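PDB 1VLI: spore coat polysaccharide biosynthesis protein SpsE from Bacillus subtilis, which is involved in making spore coat polysaccharide and probably acts as a sialic acid synthase-like enzyme, forming N-acylneuraminate 9-phosphate or a related sugar acid. Local coordinates for residues Q64-D69 with A127-S132; S207-L212 with A219-S224. One frame throughout, in Å; residues are numbered along the deposited sequence.

Interaction 1. Residues Q64-D69 with A127-S132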
loop_
_atom_site.group_PDB
_atom_site.type_symbol
_atom_site.label_atom_id
_atom_site.label_comp_id
_atom_site.label_asym_id
_atom_site.label_seq_id
_atom_site.Cartn_x
_atom_site.Cartn_y
_atom_site.Cartn_z
ATOM N N GLN A 64 8.521 1.369 6.918
ATOM C CA GLN A 64 7.484 0.646 7.662
ATOM C C GLN A 64 7.432 1.114 9.110
ATOM O O GLN A 64 8.451 1.102 9.816
ATOM C CB GLN A 64 7.754 -0.844 7.650
ATOM C CG GLN A 64 6.511 -1.705 7.823
ATOM C CD GLN A 64 6.841 -3.195 7.817
ATOM O OE1 GLN A 64 6.675 -3.870 8.824
ATOM N NE2 GLN A 64 7.320 -3.695 6.689
HETATM N N MSE A 65 6.253 1.532 9.552
HETATM C CA MSE A 65 6.092 1.948 10.935
HETATM C C MSE A 65 5.420 0.916 11.812
HETATM O O MSE A 65 5.707 0.840 12.998
HETATM C CB MSE A 65 5.352 3.265 11.023
HETATM C CG MSE A 65 6.254 4.437 10.699
HETATM SE SE MSE A 65 5.349 6.144 11.011
HETATM C CE MSE A 65 4.872 5.906 12.855
ATOM N N PHE A 66 4.543 0.105 11.234
ATOM C CA PHE A 66 3.747 -0.805 12.030
ATOM C C PHE A 66 4.068 -2.273 11.746
ATOM O O PHE A 66 4.390 -2.637 10.609
ATOM C CB PHE A 66 2.270 -0.461 11.863
ATOM C CG PHE A 66 1.999 1.006 12.014
ATOM C CD1 PHE A 66 1.846 1.578 13.278
ATOM C CD2 PHE A 66 1.966 1.838 10.900
ATOM C CE1 PHE A 66 1.635 2.938 13.414
ATOM C CE2 PHE A 66 1.760 3.211 11.034
ATOM C CZ PHE A 66 1.593 3.757 12.284
ATOM N N GLN A 67 4.013 -3.095 12.804
ATOM C CA GLN A 67 4.310 -4.534 12.724
ATOM C C GLN A 67 3.183 -5.312 12.075
ATOM O O GLN A 67 2.022 -4.914 12.200
ATOM C CB GLN A 67 4.574 -5.091 14.108
ATOM C CG GLN A 67 5.996 -4.884 14.558
ATOM C CD GLN A 67 6.238 -5.437 15.946
ATOM O OE1 GLN A 67 5.425 -6.220 16.462
ATOM N NE2 GLN A 67 7.348 -5.031 16.562
ATOM N N ALA A 68 3.525 -6.422 11.411
ATOM C CA ALA A 68 2.559 -7.179 10.603
ATOM C C ALA A 68 1.508 -7.966 11.419
ATOM O O ALA A 68 0.383 -8.194 10.948
ATOM C CB ALA A 68 3.283 -8.100 9.611
ATOM N N ASP A 69 1.880 -8.358 12.640
ATOM C CA ASP A 69 1.020 -9.141 13.546
ATOM C C ASP A 69 -0.389 -8.551 13.731
ATOM O O ASP A 69 -1.380 -9.278 13.692
ATOM C CB ASP A 69 1.692 -9.295 14.920
ATOM C CG ASP A 69 3.172 -9.640 14.821
ATOM O OD1 ASP A 69 3.968 -8.828 14.270
ATOM O OD2 ASP A 69 3.629 -10.703 15.296
ATOM N N ALA A 127 -3.491 4.576 11.589
ATOM C CA ALA A 127 -3.867 5.826 10.943
ATOM C C ALA A 127 -3.739 7.035 11.901
ATOM O O ALA A 127 -3.272 8.085 11.511
ATOM C CB ALA A 127 -5.264 5.735 10.352
ATOM N N ASP A 128 -4.137 6.862 13.144
ATOM C CA ASP A 128 -4.132 7.950 14.095
ATOM C C ASP A 128 -2.716 8.323 14.490
ATOM O O ASP A 128 -2.409 9.492 14.704
ATOM C CB ASP A 128 -4.851 7.524 15.352
ATOM C CG ASP A 128 -6.347 7.479 15.189
ATOM O OD1 ASP A 128 -6.871 7.972 14.171
ATOM O OD2 ASP A 128 -7.082 6.994 16.067
ATOM N N LEU A 129 -1.880 7.307 14.655
ATOM C CA LEU A 129 -0.496 7.503 14.991
ATOM C C LEU A 129 0.217 8.282 13.906
ATOM O O LEU A 129 0.848 9.304 14.208
ATOM C CB LEU A 129 0.169 6.165 15.330
ATOM C CG LEU A 129 -0.261 5.650 16.721
ATOM C CD1 LEU A 129 0.212 4.237 17.004
ATOM C CD2 LEU A 129 0.225 6.614 17.815
ATOM N N LEU A 130 0.068 7.846 12.651
ATOM C CA LEU A 130 0.642 8.539 11.506
ATOM C C LEU A 130 0.069 9.952 11.378
ATOM O O LEU A 130 0.796 10.919 11.107
ATOM C CB LEU A 130 0.401 7.742 10.213
ATOM C CG LEU A 130 1.130 8.206 8.968
ATOM C CD1 LEU A 130 2.613 8.347 9.198
ATOM C CD2 LEU A 130 0.871 7.261 7.775
ATOM N N GLN A 131 -1.228 10.078 11.598
ATOM C CA GLN A 131 -1.878 11.369 11.496
ATOM C C GLN A 131 -1.172 12.354 12.439
ATOM O O GLN A 131 -0.974 13.516 12.091
ATOM C CB GLN A 131 -3.372 11.254 11.845
ATOM C CG GLN A 131 -4.156 12.570 11.836
ATOM C CD GLN A 131 -4.225 13.264 10.465
ATOM O OE1 GLN A 131 -3.534 12.897 9.512
ATOM N NE2 GLN A 131 -5.075 14.267 10.374
ATOM N N SER A 132 -0.769 11.883 13.615
ATOM C CA SER A 132 -0.259 12.789 14.625
ATOM C C SER A 132 1.083 13.373 14.214
ATOM O O SER A 132 1.559 14.286 14.848
ATOM C CB SER A 132 -0.191 12.105 15.986
ATOM O OG SER A 132 0.839 11.135 16.020
#

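Interaction 2. Residues S207-L212 with A219-S224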
loop_
_atom_site.group_PDB
_atom_site.type_symbol
_atom_site.label_atom_id
_atom_site.label_comp_id
_atom_site.label_asym_id
_atom_site.label_seq_id
_atom_site.Cartn_x
_atom_site.Cartn_y
_atom_site.Cartn_z
ATOM N N SER A 207 0.582 -3.322 -19.518
ATOM C CA SER A 207 -0.583 -2.817 -20.258
ATOM C C SER A 207 -1.735 -2.457 -19.297
ATOM O O SER A 207 -2.678 -1.781 -19.677
ATOM C CB SER A 207 -1.042 -3.792 -21.352
ATOM O OG SER A 207 -1.197 -5.078 -20.800
ATOM N N VAL A 208 -1.626 -2.870 -18.040
ATOM C CA VAL A 208 -2.594 -2.529 -17.037
ATOM C C VAL A 208 -2.611 -1.041 -16.715
ATOM O O VAL A 208 -3.664 -0.481 -16.369
ATOM C CB VAL A 208 -2.331 -3.333 -15.757
ATOM C CG1 VAL A 208 -3.047 -2.719 -14.536
ATOM C CG2 VAL A 208 -2.731 -4.773 -15.948
ATOM N N ILE A 209 -1.445 -0.395 -16.819
ATOM C CA ILE A 209 -1.336 1.021 -16.488
ATOM C C ILE A 209 -2.244 1.935 -17.347
ATOM O O ILE A 209 -3.089 2.612 -16.763
ATOM C CB ILE A 209 0.151 1.475 -16.483
ATOM C CG1 ILE A 209 0.878 0.830 -15.292
ATOM C CG2 ILE A 209 0.245 3.013 -16.457
ATOM C CD1 ILE A 209 2.410 1.083 -15.280
ATOM N N PRO A 210 -2.090 1.975 -18.686
ATOM C CA PRO A 210 -3.083 2.668 -19.541
ATOM C C PRO A 210 -4.535 2.247 -19.390
ATOM O O PRO A 210 -5.410 3.107 -19.444
ATOM C CB PRO A 210 -2.577 2.464 -20.995
ATOM C CG PRO A 210 -1.512 1.463 -20.920
ATOM C CD PRO A 210 -0.941 1.494 -19.483
HETATM N N MSE A 211 -4.807 0.965 -19.168
HETATM C CA MSE A 211 -6.167 0.513 -18.943
HETATM C C MSE A 211 -6.747 1.214 -17.707
HETATM O O MSE A 211 -7.826 1.819 -17.777
HETATM C CB MSE A 211 -6.177 -0.996 -18.728
HETATM C CG MSE A 211 -7.546 -1.607 -18.645
HETATM SE SE MSE A 211 -8.321 -1.537 -16.891
HETATM C CE MSE A 211 -7.170 -2.912 -15.931
ATOM N N LEU A 212 -6.045 1.141 -16.569
ATOM C CA LEU A 212 -6.523 1.855 -15.368
ATOM C C LEU A 212 -6.682 3.355 -15.578
ATOM O O LEU A 212 -7.607 3.954 -15.080
ATOM C CB LEU A 212 -5.647 1.607 -14.140
ATOM C CG LEU A 212 -5.634 0.173 -13.632
ATOM C CD1 LEU A 212 -4.654 0.078 -12.495
ATOM C CD2 LEU A 212 -7.065 -0.375 -13.239
ATOM N N ALA A 219 -8.216 9.589 -11.427
ATOM C CA ALA A 219 -7.184 9.064 -10.546
ATOM C C ALA A 219 -5.859 9.295 -11.256
ATOM O O ALA A 219 -5.841 9.452 -12.498
ATOM C CB ALA A 219 -7.403 7.612 -10.289
ATOM N N VAL A 220 -4.774 9.388 -10.468
ATOM C CA VAL A 220 -3.411 9.367 -10.987
ATOM C C VAL A 220 -2.910 7.946 -10.826
ATOM O O VAL A 220 -3.046 7.381 -9.749
ATOM C CB VAL A 220 -2.440 10.299 -10.182
ATOM C CG1 VAL A 220 -1.092 10.323 -10.879
ATOM C CG2 VAL A 220 -3.011 11.703 -10.051
ATOM N N ILE A 221 -2.290 7.388 -11.859
ATOM C CA ILE A 221 -1.894 5.963 -11.858
ATOM C C ILE A 221 -0.377 5.808 -11.745
ATOM O O ILE A 221 0.366 6.443 -12.491
ATOM C CB ILE A 221 -2.404 5.236 -13.161
ATOM C CG1 ILE A 221 -3.916 5.404 -13.351
ATOM C CG2 ILE A 221 -2.117 3.727 -13.125
ATOM C CD1 ILE A 221 -4.725 4.529 -12.499
ATOM N N GLY A 222 0.078 4.961 -10.819
ATOM C CA GLY A 222 1.500 4.586 -10.756
ATOM C C GLY A 222 1.820 3.106 -10.897
ATOM O O GLY A 222 0.976 2.272 -11.367
ATOM N N PHE A 223 3.050 2.780 -10.524
ATOM C CA PHE A 223 3.575 1.415 -10.561
ATOM C C PHE A 223 4.537 1.180 -9.393
ATOM O O PHE A 223 5.564 1.849 -9.309
ATOM C CB PHE A 223 4.331 1.237 -11.875
ATOM C CG PHE A 223 4.952 -0.123 -12.069
ATOM C CD1 PHE A 223 4.181 -1.284 -11.989
ATOM C CD2 PHE A 223 6.298 -0.236 -12.430
ATOM C CE1 PHE A 223 4.741 -2.556 -12.205
ATOM C CE2 PHE A 223 6.883 -1.502 -12.645
ATOM C CZ PHE A 223 6.098 -2.668 -12.547
ATOM N N SER A 224 4.204 0.254 -8.487
ATOM C CA SER A 224 5.205 -0.227 -7.521
ATOM C C SER A 224 5.904 -1.412 -8.153
ATOM O O SER A 224 5.258 -2.415 -8.494
ATOM C CB SER A 224 4.608 -0.629 -6.182
ATOM O OG SER A 224 3.631 0.311 -5.779
#

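Interaction 1. Residues Q64-D69 with A127-S132
Met65 and Leu130 are the residues whose CA atoms come nearest across the two segments, with 8.6 Å between the CA of Met65 and the CA of Leu130. Residues 64-69 form an irregular loop just after strand 60-63, while most of 127-132 belongs to helix 124-131. Both elements are parts of a TIM barrel: the loop leaves the carboxyl end of one strand, and the helix follows the next strand, 116-118. The gap is bridged by the side chains of the loop, and the interface is small and apolar. Phe66 approaches the helix with the edge of its ring, which also faces the backbone N of Leu130. Its CE1 lies 4.0 Å from Leu129 CB and 4.1 Å from Leu129 CD1, so the leucine offers its root and one methyl to the ring close to its plane. A chi1 of -48° sets Phe66 CG opposite the carbonyl carbon, and the ring extends from the loop toward the helix. Phenylalanine suits this place because a long, rigid, apolar group can reach across from a loop that stays well away. One face of the ring is occupied by its neighbour, Met65 CB, 3.6 Å above the plane and displaced toward the rim. Beyond CB the flexible selenomethionine chain runs extended and then bends at its last torsion, which lets its end reach Leu130; SE of Met65 rests 4.0 Å from Leu130 CD1, the two side chains meeting at a slant. Leu130 suits this buried site: the same side chain also packs on Val121 and on Phe138 of strand 138-140. Just past Leu129 the chain is held by Ser132, whose OG donates to Leu129 O at 2.6 Å. The C=O...OG angle is 139°, with the donor tilted 17° from the carbonyl plane.

Interaction 2. Residues S207-L212 with A219-S224
Helix 208-212 and strand 220-224 run nearly antiparallel, their axes 161° apart in direction and 8.6 Å apart at closest approach, with the CA atoms of Ile209 and Ile221 the nearest pair. Ile221 turns its side chain toward the helix and fits between Ile209 and Leu212, which lie one helical turn apart on the same flank. Its CD1 packs tightly on Leu212 CB at 3.5 Å. The other branch, CG2, touches Ile209 CG2 at 4.1 Å and also comes 3.9 Å from Ile209 O; the two isoleucines lie alongside each other, pointing opposite ways. Branching at CB thus lets one residue serve two partners. This is the helix-to-strand half of a beta-alpha-beta crossover in the TIM barrel: strand 188-193 precedes the helix, and strand 220-225 returns beside it in parallel. Ile221 also packs on Ile190 of that earlier strand. Farther along, the extended chain of Ile209 (chi2 173°) carries CD1 to Phe223 CB, 3.9 Å away, the two side chains roughly perpendicular. In between is Gly222, whose O approaches Ile209 CG1 at 4.2 Å. With CG anti to the backbone N (chi1 179°), the Phe223 ring continues beyond the isoleucine to Ala233 and Ala237 of helix 232-239, whose small side chains leave room for a large aromatic one.

In the fold
Interaction 1 precedes interaction 2 along the chain, and the two lie on opposite sides of the chain's centre, their centres 26 Å and their nearest atoms about 14 Å apart. Both belong to one TIM barrel, and all four segments are part of its NeuB-family sequence. Interaction 1 joins the loop after strand 60-63 to helix 124-131, in the early part of the barrel; interaction 2 sets helix 208-215 against strand 220-225, in the later part. Strands 60-63 and 220-225 are separated in the parallel sheet by 30-36 and 244-248. Interaction 2 involves the strand that leads into His226, which binds zinc together with His248; the Phe223 side chain is about 11 Å from the zinc ion.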